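Local coordinates for putative phosphosugar isomerase (Silicibacter pomeroyi DSS-3, PDB 3FJ1), which is of unknown function but, as a protein with two SIS domains, probably binds phosphosugars or related carbohydrate derivatives, at residues A32-V37 with S136-D141; A109-A114 with S130-V135; L124-A129 with G145-V150; S159-L164 with A178-L183. One frame throughout, in Å; residues are numbered along the deposited sequence. Where two conformers were deposited one is given.

How the contacts relate
Running from the N terminus, helix 8-41 enters contact 1, which closes a loop of about a hundred residues by bringing 32-37 onto strand 138-141, an edge strand of the sheet in this chain. Contact 2 is nested within that loop, joining helix 105-116 to the short helix 131-134 just ahead of that strand. Contact 3 crosses both: 124-129 starts inside their loops and meets 145-150 beyond them, tying the end of strand 120-125 to the loop before helix 153-171. Contact 4 follows in series, folding the next helices onto one another. Contacts 1 and 3 share neighbouring strands of one parallel sheet, while L124 and I140 pack against the 159-164 segment of contact 4.

Contact 1: residues A32-V37 with S136-D141; sequences ARVAAV and SAHTID
H138 lies against two valines of the helix, V34 and V37, and its side chain can be followed outward from the strand. Its CB is 3.7 Å from V34 CG2, and the same methyl stays within 3.9 Å of H138 CG and 4.0 Å of H138 ND1, so V34 accompanies the root of the ring. With chi1 at -59°, CG of the histidine stands anti to its own carbonyl carbon, and the ring continues toward the next helical turn. There V37 takes over: H138 CE1 is 4.1 Å from V37 CG2, and H138 NE2 reaches V37 CG1 at 4.0 Å. V34 CG2 and V37 CG1 approach the ring obliquely, in plain van der Waals contact. A serine in place of H138 would probably leave V37 without its partner and open a gap between helix and strand.

V34 CG2 also comes within 4.3 Å of CG1 of I140, two residues along on the same side of the strand, while T139 points away from the helix. L166 and A162 of helix 153-171 touch V34 and I140 respectively, extending the apolar layer. Helix and strand segments run roughly antiparallel, at 145°, with their axes 9.6 Å apart. Such packing of a helix across a parallel sheet, here on the strand outermost within this chain, belongs to the three-layer alpha-beta-alpha sandwich of SIS domains.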
loop_
_atom_site.group_PDB
_atom_site.type_symbol
_atom_site.label_atom_id
_atom_site.label_comp_id
_atom_site.label_asym_id
_atom_site.label_seq_id
_atom_site.Cartn_x
_atom_site.Cartn_y
_atom_site.Cartn_z
ATOM N N ALA A 32 -26.010 -9.322 -10.947
ATOM C CA ALA A 32 -27.209 -9.288 -10.119
ATOM C C ALA A 32 -27.328 -10.564 -9.290
ATOM O O ALA A 32 -27.743 -10.538 -8.120
ATOM C CB ALA A 32 -28.453 -9.115 -10.972
ATOM N N ARG A 33 -26.980 -11.681 -9.924
ATOM C CA ARG A 33 -27.020 -12.986 -9.258
ATOM C C ARG A 33 -26.033 -13.049 -8.091
ATOM O O ARG A 33 -26.394 -13.515 -6.998
ATOM C CB ARG A 33 -26.731 -14.094 -10.265
ATOM C CG ARG A 33 -27.886 -14.404 -11.156
ATOM C CD ARG A 33 -27.515 -15.416 -12.207
ATOM N NE ARG A 33 -28.693 -15.772 -12.997
ATOM C CZ ARG A 33 -28.684 -16.562 -14.067
ATOM N NH1 ARG A 33 -27.558 -17.105 -14.497
ATOM N NH2 ARG A 33 -29.818 -16.813 -14.709
ATOM N N VAL A 34 -24.808 -12.555 -8.291
ATOM C CA VAL A 34 -23.819 -12.553 -7.206
ATOM C C VAL A 34 -24.286 -11.620 -6.081
ATOM O O VAL A 34 -24.204 -11.980 -4.924
ATOM C CB VAL A 34 -22.405 -12.163 -7.671
ATOM C CG1 VAL A 34 -21.436 -12.107 -6.486
ATOM C CG2 VAL A 34 -21.899 -13.166 -8.758
ATOM N N ALA A 35 -24.768 -10.424 -6.429
ATOM C CA ALA A 35 -25.310 -9.484 -5.438
ATOM C C ALA A 35 -26.429 -10.116 -4.612
ATOM O O ALA A 35 -26.487 -9.883 -3.428
ATOM C CB ALA A 35 -25.794 -8.186 -6.103
ATOM N N ALA A 36 -27.283 -10.935 -5.247
ATOM C CA ALA A 36 -28.378 -11.634 -4.564
ATOM C C ALA A 36 -27.813 -12.632 -3.530
ATOM O O ALA A 36 -28.265 -12.684 -2.381
ATOM C CB ALA A 36 -29.304 -12.315 -5.567
ATOM N N VAL A 37 -26.796 -13.389 -3.939
ATOM C CA VAL A 37 -26.090 -14.308 -3.038
ATOM C C VAL A 37 -25.507 -13.528 -1.849
ATOM O O VAL A 37 -25.615 -13.959 -0.707
ATOM C CB VAL A 37 -24.995 -15.090 -3.791
ATOM C CG1 VAL A 37 -24.120 -15.876 -2.809
ATOM C CG2 VAL A 37 -25.631 -16.043 -4.857
ATOM N N SER A 136 -12.871 -19.984 -7.619
ATOM C CA SER A 136 -13.860 -19.060 -7.076
ATOM C C SER A 136 -15.280 -19.615 -7.095
ATOM O O SER A 136 -15.592 -20.446 -7.926
ATOM C CB SER A 136 -13.797 -17.738 -7.816
ATOM O OG SER A 136 -12.452 -17.252 -7.825
ATOM N N ALA A 137 -16.113 -19.173 -6.156
ATOM C CA ALA A 137 -17.514 -19.556 -6.109
ATOM C C ALA A 137 -18.285 -18.894 -7.245
ATOM O O ALA A 137 -19.215 -19.484 -7.794
ATOM C CB ALA A 137 -18.147 -19.205 -4.726
ATOM N N HIS A 138 -17.892 -17.668 -7.594
ATOM C CA HIS A 138 -18.498 -16.930 -8.677
ATOM C C HIS A 138 -17.440 -16.182 -9.463
ATOM O O HIS A 138 -16.451 -15.714 -8.896
ATOM C CB HIS A 138 -19.490 -15.911 -8.116
ATOM C CG HIS A 138 -20.580 -16.529 -7.311
ATOM N ND1 HIS A 138 -21.697 -17.086 -7.888
ATOM C CD2 HIS A 138 -20.723 -16.696 -5.979
ATOM C CE1 HIS A 138 -22.474 -17.590 -6.947
ATOM N NE2 HIS A 138 -21.903 -17.375 -5.778
ATOM N N THR A 139 -17.662 -16.058 -10.772
ATOM C CA THR A 139 -16.784 -15.259 -11.611
ATOM C C THR A 139 -17.586 -14.211 -12.342
ATOM O O THR A 139 -18.616 -14.514 -12.961
ATOM C CB THR A 139 -16.030 -16.110 -12.604
ATOM O OG1 THR A 139 -15.180 -16.987 -11.864
ATOM C CG2 THR A 139 -15.180 -15.216 -13.580
ATOM N N ILE A 140 -17.132 -12.972 -12.260
ATOM C CA ILE A 140 -17.717 -11.905 -13.037
ATOM C C ILE A 140 -16.734 -11.556 -14.165
ATOM O O ILE A 140 -15.614 -11.052 -13.926
ATOM C CB ILE A 140 -18.023 -10.667 -12.177
ATOM C CG1 ILE A 140 -19.126 -11.008 -11.172
ATOM C CG2 ILE A 140 -18.412 -9.500 -13.053
ATOM C CD1 ILE A 140 -19.308 -10.022 -10.065
ATOM N N ASP A 141 -17.150 -11.850 -15.395
ATOM C CA ASP A 141 -16.385 -11.493 -16.585
ATOM C C ASP A 141 -16.471 -9.954 -16.771
ATOM O O ASP A 141 -17.571 -9.384 -16.901
ATOM C CB ASP A 141 -16.988 -12.221 -17.777
ATOM C CG ASP A 141 -16.199 -12.060 -19.068
ATOM O OD1 ASP A 141 -15.413 -11.104 -19.262
ATOM O OD2 ASP A 141 -16.433 -12.927 -19.949
#

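Contact 2: residues A109-A114 with S130-V135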
loop_
_atom_site.group_PDB
_atom_site.type_symbol
_atom_site.label_atom_id
_atom_site.label_comp_id
_atom_site.label_asym_id
_atom_site.label_seq_id
_atom_site.Cartn_x
_atom_site.Cartn_y
_atom_site.Cartn_z
ATOM N N ALA A 109 -3.633 -19.049 -5.415
ATOM C CA ALA A 109 -3.404 -19.699 -4.123
ATOM C C ALA A 109 -4.120 -19.000 -2.972
ATOM O O ALA A 109 -4.691 -19.659 -2.119
ATOM C CB ALA A 109 -1.923 -19.822 -3.810
HETATM N N MSE A 110 -4.051 -17.675 -2.947
HETATM C CA MSE A 110 -4.666 -16.904 -1.897
HETATM C C MSE A 110 -6.192 -17.031 -1.998
HETATM O O MSE A 110 -6.885 -17.223 -0.973
HETATM C CB MSE A 110 -4.185 -15.463 -1.975
HETATM C CG MSE A 110 -4.630 -14.580 -0.850
HETATM SE SE MSE A 110 -3.860 -14.974 0.924
HETATM C CE MSE A 110 -5.391 -16.015 1.397
ATOM N N THR A 111 -6.702 -16.955 -3.216
ATOM C CA THR A 111 -8.137 -17.090 -3.446
ATOM C C THR A 111 -8.629 -18.499 -3.091
ATOM O O THR A 111 -9.663 -18.638 -2.449
ATOM C CB THR A 111 -8.539 -16.690 -4.871
ATOM O OG1 THR A 111 -8.011 -15.390 -5.167
ATOM C CG2 THR A 111 -10.064 -16.706 -5.015
ATOM N N ARG A 112 -7.836 -19.512 -3.423
ATOM C CA ARG A 112 -8.165 -20.894 -3.084
ATOM C C ARG A 112 -8.212 -21.085 -1.562
ATOM O O ARG A 112 -9.159 -21.673 -1.021
ATOM C CB ARG A 112 -7.150 -21.873 -3.710
ATOM C CG ARG A 112 -7.421 -23.338 -3.363
ATOM C CD ARG A 112 -6.488 -24.316 -4.094
ATOM N NE ARG A 112 -5.088 -24.182 -3.670
ATOM C CZ ARG A 112 -4.078 -23.748 -4.432
ATOM N NH1 ARG A 112 -4.263 -23.405 -5.710
ATOM N NH2 ARG A 112 -2.847 -23.655 -3.907
ATOM N N ASN A 113 -7.194 -20.580 -0.878
ATOM C CA ASN A 113 -7.096 -20.685 0.579
ATOM C C ASN A 113 -8.217 -19.938 1.274
ATOM O O ASN A 113 -8.751 -20.390 2.306
ATOM C CB ASN A 113 -5.723 -20.191 1.097
ATOM C CG ASN A 113 -4.624 -21.272 0.986
ATOM O OD1 ASN A 113 -4.771 -22.261 0.235
ATOM N ND2 ASN A 113 -3.511 -21.074 1.709
ATOM N N ALA A 114 -8.542 -18.769 0.739
ATOM C CA ALA A 114 -9.643 -17.970 1.298
ATOM C C ALA A 114 -10.940 -18.805 1.346
ATOM O O ALA A 114 -11.634 -18.796 2.362
ATOM C CB ALA A 114 -9.841 -16.707 0.492
ATOM N N SER A 130 -10.197 -19.137 -16.643
ATOM C CA SER A 130 -8.874 -19.128 -16.023
ATOM C C SER A 130 -8.761 -19.976 -14.767
ATOM O O SER A 130 -9.764 -20.362 -14.171
ATOM C CB SER A 130 -8.541 -17.698 -15.625
ATOM O OG SER A 130 -9.468 -17.289 -14.655
ATOM N N PRO A 131 -7.525 -20.284 -14.360
ATOM C CA PRO A 131 -7.301 -20.956 -13.082
ATOM C C PRO A 131 -8.022 -20.269 -11.889
ATOM O O PRO A 131 -8.602 -20.948 -11.051
ATOM C CB PRO A 131 -5.771 -20.918 -12.945
ATOM C CG PRO A 131 -5.293 -20.973 -14.367
ATOM C CD PRO A 131 -6.272 -20.117 -15.125
ATOM N N LEU A 132 -8.004 -18.939 -11.838
ATOM C CA LEU A 132 -8.674 -18.176 -10.787
ATOM C C LEU A 132 -10.169 -18.429 -10.805
ATOM O O LEU A 132 -10.765 -18.672 -9.759
ATOM C CB LEU A 132 -8.406 -16.675 -10.966
ATOM C CG LEU A 132 -8.943 -15.742 -9.866
ATOM C CD1 LEU A 132 -8.371 -16.103 -8.451
ATOM C CD2 LEU A 132 -8.628 -14.253 -10.238
ATOM N N ALA A 133 -10.778 -18.368 -11.986
ATOM C CA ALA A 133 -12.188 -18.674 -12.099
ATOM C C ALA A 133 -12.451 -20.024 -11.443
ATOM O O ALA A 133 -13.425 -20.195 -10.695
ATOM C CB ALA A 133 -12.643 -18.671 -13.559
ATOM N N GLY A 134 -11.557 -20.978 -11.684
ATOM C CA GLY A 134 -11.727 -22.328 -11.194
ATOM C C GLY A 134 -11.689 -22.523 -9.708
ATOM O O GLY A 134 -12.183 -23.539 -9.213
ATOM N N VAL A 135 -11.096 -21.574 -8.984
ATOM C CA VAL A 135 -11.048 -21.637 -7.510
ATOM C C VAL A 135 -12.022 -20.652 -6.837
ATOM O O VAL A 135 -12.007 -20.508 -5.600
ATOM C CB VAL A 135 -9.602 -21.461 -6.960
ATOM C CG1 VAL A 135 -8.649 -22.566 -7.541
ATOM C CG2 VAL A 135 -9.060 -20.047 -7.223
#
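T111 and L132 meet through a few torsional choices. In T111, chi1 of -52° sets CG2 anti to the backbone N and leaves OG1 beside that N; in L132, chi1 of -175° stretches CG away from its own backbone N, and the second torsion turns the branch CD1 toward the threonine. The two side chains cross at about a right angle. L132 CD1 comes to 3.4 Å from T111 OG1 and 3.6 Å from T111 CB, lying against the OG1 side of the threonine fork and its CB. This is van der Waals packing by a methyl group; the hydroxyl is hydrogen-bonded to I107 O, one turn back in the same helix.

The two helices flank strand 120-125 in sequence: helix 105-116 is the connection of a beta-alpha-beta unit from strand 93-99, and the short helix 131-134 leads on to strand 138-141. Both lie on one face of the parallel SIS-domain sheet, where T111 and L132 each touch A97.

V135 makes the outer part of the contact. Its CG2 occupies the place between backbone N and carbonyl carbon, which brings it 4.1 Å from T111 CG2 and 4.0 Å from R112 N. Beside it, CB of V135 and CB of R112 are 4.1 Å apart; beyond CB, the arginine chain leads away. The short helix is only weakly bonded, but S130 caps its start: A133 N donates to S130 OG over 3.2 Å, nearly straight at 168°, and that hydroxyl is also hydrogen-bonded to D127 O.

Contact 3: residues L124-A129 with G145-V150; sequences LTNDAA and GPELSV
The flat amide of N126 meets the G145 backbone with both heteroatoms, G145 O lying almost in the amide plane. A chi1 of -155° puts CG of N126 roughly anti to the backbone N and carries the amide out to the glycine. N126 ND2 donates to G145 O at 2.7 Å, with an N-H...O angle of 155°, although the donor stands 44° out of the glycine carbonyl plane. In return, G145 N gives a weak bond to N126 OD1 at 3.3 Å. That oxygen also accepts from A144 N, so it is held by two successive backbone amides. I142 packs against the asparagine side chain. A leucine in place of N126 would probably leave the glycine carbonyl without its donor and the N-H groups of A144 and G145 without their acceptor.

E147 OE2 merely approaches N126 ND2; the other oxygen, OE1, accepts from T155 N. N126 sits within an ST turn, in which D127 N bonds T125 OG1; an Asx turn follows, A129 N bonding D127 OD1 at 2.9 Å. The contact joins the exit of strand 120-125 to the loop between strand 138-141 and helix 153-171, which E12 of helix 8-41 holds through L148 and S149.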
loop_
_atom_site.group_PDB
_atom_site.type_symbol
_atom_site.label_atom_id
_atom_site.label_comp_id
_atom_site.label_asym_id
_atom_site.label_seq_id
_atom_site.Cartn_x
_atom_site.Cartn_y
_atom_site.Cartn_z
ATOM N N LEU A 124 -13.141 -11.135 -10.294
ATOM C CA LEU A 124 -13.353 -10.144 -11.346
ATOM C C LEU A 124 -12.165 -10.352 -12.318
ATOM O O LEU A 124 -11.011 -10.105 -11.970
ATOM C CB LEU A 124 -13.343 -8.716 -10.809
ATOM C CG LEU A 124 -14.339 -8.369 -9.692
ATOM C CD1 LEU A 124 -14.332 -6.856 -9.379
ATOM C CD2 LEU A 124 -15.734 -8.846 -10.000
ATOM N N THR A 125 -12.465 -10.859 -13.506
ATOM C CA THR A 125 -11.426 -11.286 -14.452
ATOM C C THR A 125 -11.892 -11.151 -15.893
ATOM O O THR A 125 -13.110 -11.133 -16.161
ATOM C CB THR A 125 -10.937 -12.762 -14.138
ATOM O OG1 THR A 125 -9.866 -13.152 -15.004
ATOM C CG2 THR A 125 -12.029 -13.791 -14.251
ATOM N N ASN A 126 -10.905 -11.020 -16.787
ATOM C CA ASN A 126 -11.144 -10.949 -18.246
ATOM C C ASN A 126 -11.116 -12.349 -18.891
ATOM O O ASN A 126 -11.286 -12.478 -20.111
ATOM C CB ASN A 126 -10.113 -10.019 -18.913
ATOM C CG ASN A 126 -10.611 -9.420 -20.225
ATOM O OD1 ASN A 126 -11.818 -9.188 -20.419
ATOM N ND2 ASN A 126 -9.664 -9.156 -21.147
ATOM N N ASP A 127 -10.846 -13.384 -18.097
ATOM C CA ASP A 127 -10.902 -14.761 -18.594
ATOM C C ASP A 127 -11.704 -15.643 -17.654
ATOM O O ASP A 127 -11.188 -16.124 -16.637
ATOM C CB ASP A 127 -9.494 -15.324 -18.792
ATOM C CG ASP A 127 -9.506 -16.680 -19.472
ATOM O OD1 ASP A 127 -10.596 -17.279 -19.616
ATOM O OD2 ASP A 127 -8.411 -17.138 -19.856
ATOM N N ALA A 128 -12.961 -15.884 -18.009
ATOM C CA ALA A 128 -13.842 -16.724 -17.202
ATOM C C ALA A 128 -13.445 -18.213 -17.139
ATOM O O ALA A 128 -14.028 -18.964 -16.370
ATOM C CB ALA A 128 -15.291 -16.582 -17.699
ATOM N N ALA A 129 -12.498 -18.655 -17.961
ATOM C CA ALA A 129 -12.064 -20.045 -17.930
ATOM C C ALA A 129 -10.690 -20.203 -17.283
ATOM O O ALA A 129 -10.123 -21.289 -17.318
ATOM C CB ALA A 129 -12.060 -20.646 -19.338
ATOM N N GLY A 145 -12.315 -7.344 -23.164
ATOM C CA GLY A 145 -11.857 -7.820 -24.485
ATOM C C GLY A 145 -10.340 -7.932 -24.485
ATOM O O GLY A 145 -9.696 -7.751 -23.468
ATOM N N PRO A 146 -9.750 -8.275 -25.632
ATOM C CA PRO A 146 -8.291 -8.397 -25.663
ATOM C C PRO A 146 -7.582 -7.052 -25.451
ATOM O O PRO A 146 -8.002 -6.033 -26.004
ATOM C CB PRO A 146 -8.001 -8.965 -27.078
ATOM C CG PRO A 146 -9.204 -8.638 -27.902
ATOM C CD PRO A 146 -10.382 -8.573 -26.926
ATOM N N GLU A 147 -6.558 -7.046 -24.616
ATOM C CA GLU A 147 -5.769 -5.843 -24.409
ATOM C C GLU A 147 -4.558 -6.069 -25.277
ATOM O O GLU A 147 -4.048 -7.170 -25.321
ATOM C CB GLU A 147 -5.250 -5.699 -22.971
ATOM C CG GLU A 147 -6.219 -5.919 -21.791
ATOM C CD GLU A 147 -7.238 -4.805 -21.511
ATOM O OE1 GLU A 147 -6.878 -3.594 -21.277
ATOM O OE2 GLU A 147 -8.437 -5.208 -21.460
ATOM N N LEU A 148 -4.110 -5.078 -26.018
ATOM C CA LEU A 148 -2.787 -5.214 -26.650
ATOM C C LEU A 148 -1.836 -4.131 -26.162
ATOM O O LEU A 148 -0.631 -4.197 -26.461
ATOM C CB LEU A 148 -2.824 -5.316 -28.184
ATOM C CG LEU A 148 -3.364 -6.660 -28.696
ATOM C CD1 LEU A 148 -3.309 -6.681 -30.239
ATOM C CD2 LEU A 148 -2.562 -7.786 -28.094
ATOM N N SER A 149 -2.330 -3.174 -25.382
ATOM C CA SER A 149 -1.490 -2.125 -24.854
ATOM C C SER A 149 -1.003 -2.504 -23.454
ATOM O O SER A 149 -1.786 -3.045 -22.643
ATOM C CB SER A 149 -2.258 -0.797 -24.809
ATOM O OG SER A 149 -3.455 -0.902 -24.050
ATOM N N VAL A 150 0.266 -2.200 -23.180
ATOM C CA VAL A 150 0.803 -2.412 -21.838
ATOM C C VAL A 150 0.077 -1.508 -20.852
ATOM O O VAL A 150 0.000 -1.838 -19.682
ATOM C CB VAL A 150 2.328 -2.165 -21.734
ATOM C CG1 VAL A 150 3.078 -3.255 -22.508
ATOM C CG2 VAL A 150 2.680 -0.761 -22.209
#

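Contact 4: residues S159-L164 with A178-L183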
loop_
_atom_site.group_PDB
_atom_site.type_symbol
_atom_site.label_atom_id
_atom_site.label_comp_id
_atom_site.label_asym_id
_atom_site.label_seq_id
_atom_site.Cartn_x
_atom_site.Cartn_y
_atom_site.Cartn_z
ATOM N N SER A 159 -12.690 -3.536 -14.734
ATOM C CA SER A 159 -12.559 -4.201 -13.421
ATOM C C SER A 159 -13.276 -3.371 -12.344
ATOM O O SER A 159 -14.066 -3.890 -11.521
ATOM C CB SER A 159 -11.090 -4.437 -13.057
ATOM O OG SER A 159 -10.481 -5.438 -13.894
ATOM N N ALA A 160 -12.966 -2.070 -12.316
ATOM C CA ALA A 160 -13.568 -1.191 -11.369
ATOM C C ALA A 160 -15.081 -1.091 -11.566
ATOM O O ALA A 160 -15.827 -1.164 -10.589
ATOM C CB ALA A 160 -12.878 0.209 -11.381
ATOM N N VAL A 161 -15.533 -0.982 -12.816
ATOM C CA VAL A 161 -16.953 -0.903 -13.098
ATOM C C VAL A 161 -17.684 -2.167 -12.637
ATOM O O VAL A 161 -18.732 -2.063 -11.977
ATOM C CB VAL A 161 -17.237 -0.601 -14.579
ATOM C CG1 VAL A 161 -18.688 -0.807 -14.888
ATOM C CG2 VAL A 161 -16.803 0.854 -14.888
ATOM N N ALA A 162 -17.116 -3.334 -12.947
ATOM C CA ALA A 162 -17.676 -4.615 -12.490
ATOM C C ALA A 162 -17.866 -4.643 -10.973
ATOM O O ALA A 162 -18.938 -5.048 -10.481
ATOM C CB ALA A 162 -16.842 -5.803 -12.966
ATOM N N GLY A 163 -16.816 -4.270 -10.234
ATOM C CA GLY A 163 -16.883 -4.203 -8.767
ATOM C C GLY A 163 -17.909 -3.189 -8.277
ATOM O O GLY A 163 -18.657 -3.456 -7.330
ATOM N N LEU A 164 -17.970 -2.033 -8.921
ATOM C CA LEU A 164 -18.956 -1.007 -8.554
ATOM C C LEU A 164 -20.399 -1.456 -8.811
ATOM O O LEU A 164 -21.280 -1.150 -8.012
ATOM C CB LEU A 164 -18.659 0.354 -9.217
ATOM C CG LEU A 164 -17.427 1.112 -8.667
ATOM C CD1 LEU A 164 -17.133 2.284 -9.600
ATOM C CD2 LEU A 164 -17.509 1.563 -7.159
ATOM N N ALA A 178 -27.515 4.475 -11.562
ATOM C CA ALA A 178 -27.810 5.448 -12.639
ATOM C C ALA A 178 -26.546 6.008 -13.212
ATOM O O ALA A 178 -26.431 6.135 -14.439
ATOM C CB ALA A 178 -28.704 6.590 -12.118
ATOM N N ALA A 179 -25.604 6.385 -12.335
ATOM C CA ALA A 179 -24.305 6.879 -12.776
ATOM C C ALA A 179 -23.556 5.829 -13.597
ATOM O O ALA A 179 -22.996 6.132 -14.646
ATOM C CB ALA A 179 -23.469 7.290 -11.597
ATOM N N LEU A 180 -23.534 4.603 -13.098
ATOM C CA LEU A 180 -22.899 3.489 -13.832
ATOM C C LEU A 180 -23.508 3.363 -15.232
ATOM O O LEU A 180 -22.784 3.178 -16.226
ATOM C CB LEU A 180 -23.066 2.177 -13.060
ATOM C CG LEU A 180 -22.207 2.028 -11.800
ATOM C CD1 LEU A 180 -22.779 0.904 -10.858
ATOM C CD2 LEU A 180 -20.680 1.811 -12.145
ATOM N N GLY A 181 -24.832 3.456 -15.290
ATOM C CA GLY A 181 -25.577 3.356 -16.543
ATOM C C GLY A 181 -25.163 4.394 -17.566
ATOM O O GLY A 181 -25.206 4.145 -18.773
ATOM N N ASN A 182 -24.812 5.580 -17.092
ATOM C CA ASN A 182 -24.354 6.669 -17.966
ATOM C C ASN A 182 -22.850 6.721 -18.231
ATOM O O ASN A 182 -22.388 7.614 -18.946
ATOM C CB ASN A 182 -24.778 8.012 -17.388
ATOM C CG ASN A 182 -26.286 8.201 -17.406
ATOM O OD1 ASN A 182 -26.945 7.880 -18.397
ATOM N ND2 ASN A 182 -26.837 8.685 -16.292
ATOM N N LEU A 183 -22.078 5.779 -17.685
ATOM C CA LEU A 183 -20.634 5.821 -17.849
ATOM C C LEU A 183 -20.104 5.832 -19.275
ATOM O O LEU A 183 -19.129 6.516 -19.515
ATOM C CB LEU A 183 -19.918 4.719 -17.071
ATOM C CG LEU A 183 -19.517 5.053 -15.638
ATOM C CD1 LEU A 183 -18.868 3.795 -14.993
ATOM C CD2 LEU A 183 -18.588 6.272 -15.563
#
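V161 and L183 reach toward each other tip to tip, the first of three apolar contacts between these segments. V161 CG2 is 3.6 Å from L183 CD1: chi1 of 168° sets CG1 of the valine anti to the backbone N and leaves CG2, the methyl anti to the carbonyl carbon, to meet L183. The other methyl, V161 CG1, lies 4.3 Å from L180 CD2. The third apolar pair involves the CB of L164 rather than its tip: L180 CD2 rests 3.8 Å from CB of L164. L180 therefore uses one branch to touch residues a helical turn apart, V161 and L164.

Its other branch meets the backbone. L180 CD1 lies 3.8 Å from the carbonyl oxygen of L164 and 3.9 Å from the carbon of the same group, so the leucine fork straddles the root of L164, one methyl at CB and one at the carbonyl.

Helices 153-171 and 174-181 are consecutive helices folded back on each other, the first coming after the last strand of the SIS-domain sheet, 138-141; helix 183-191 follows. All four contacting side chains are buried, and other helices complete their surroundings. L310 of helix 308-326 touches V161, L164 and L183, while L23 and V20 of helix 8-41 touch V161 and L183 respectively. Y60, L61 and A64 of helix 53-69 lie against L164.

Among the backbone bonds, one falls near N182: L183 N donates to L180 O at 3.1 Å, linking the two leucines that touch V161.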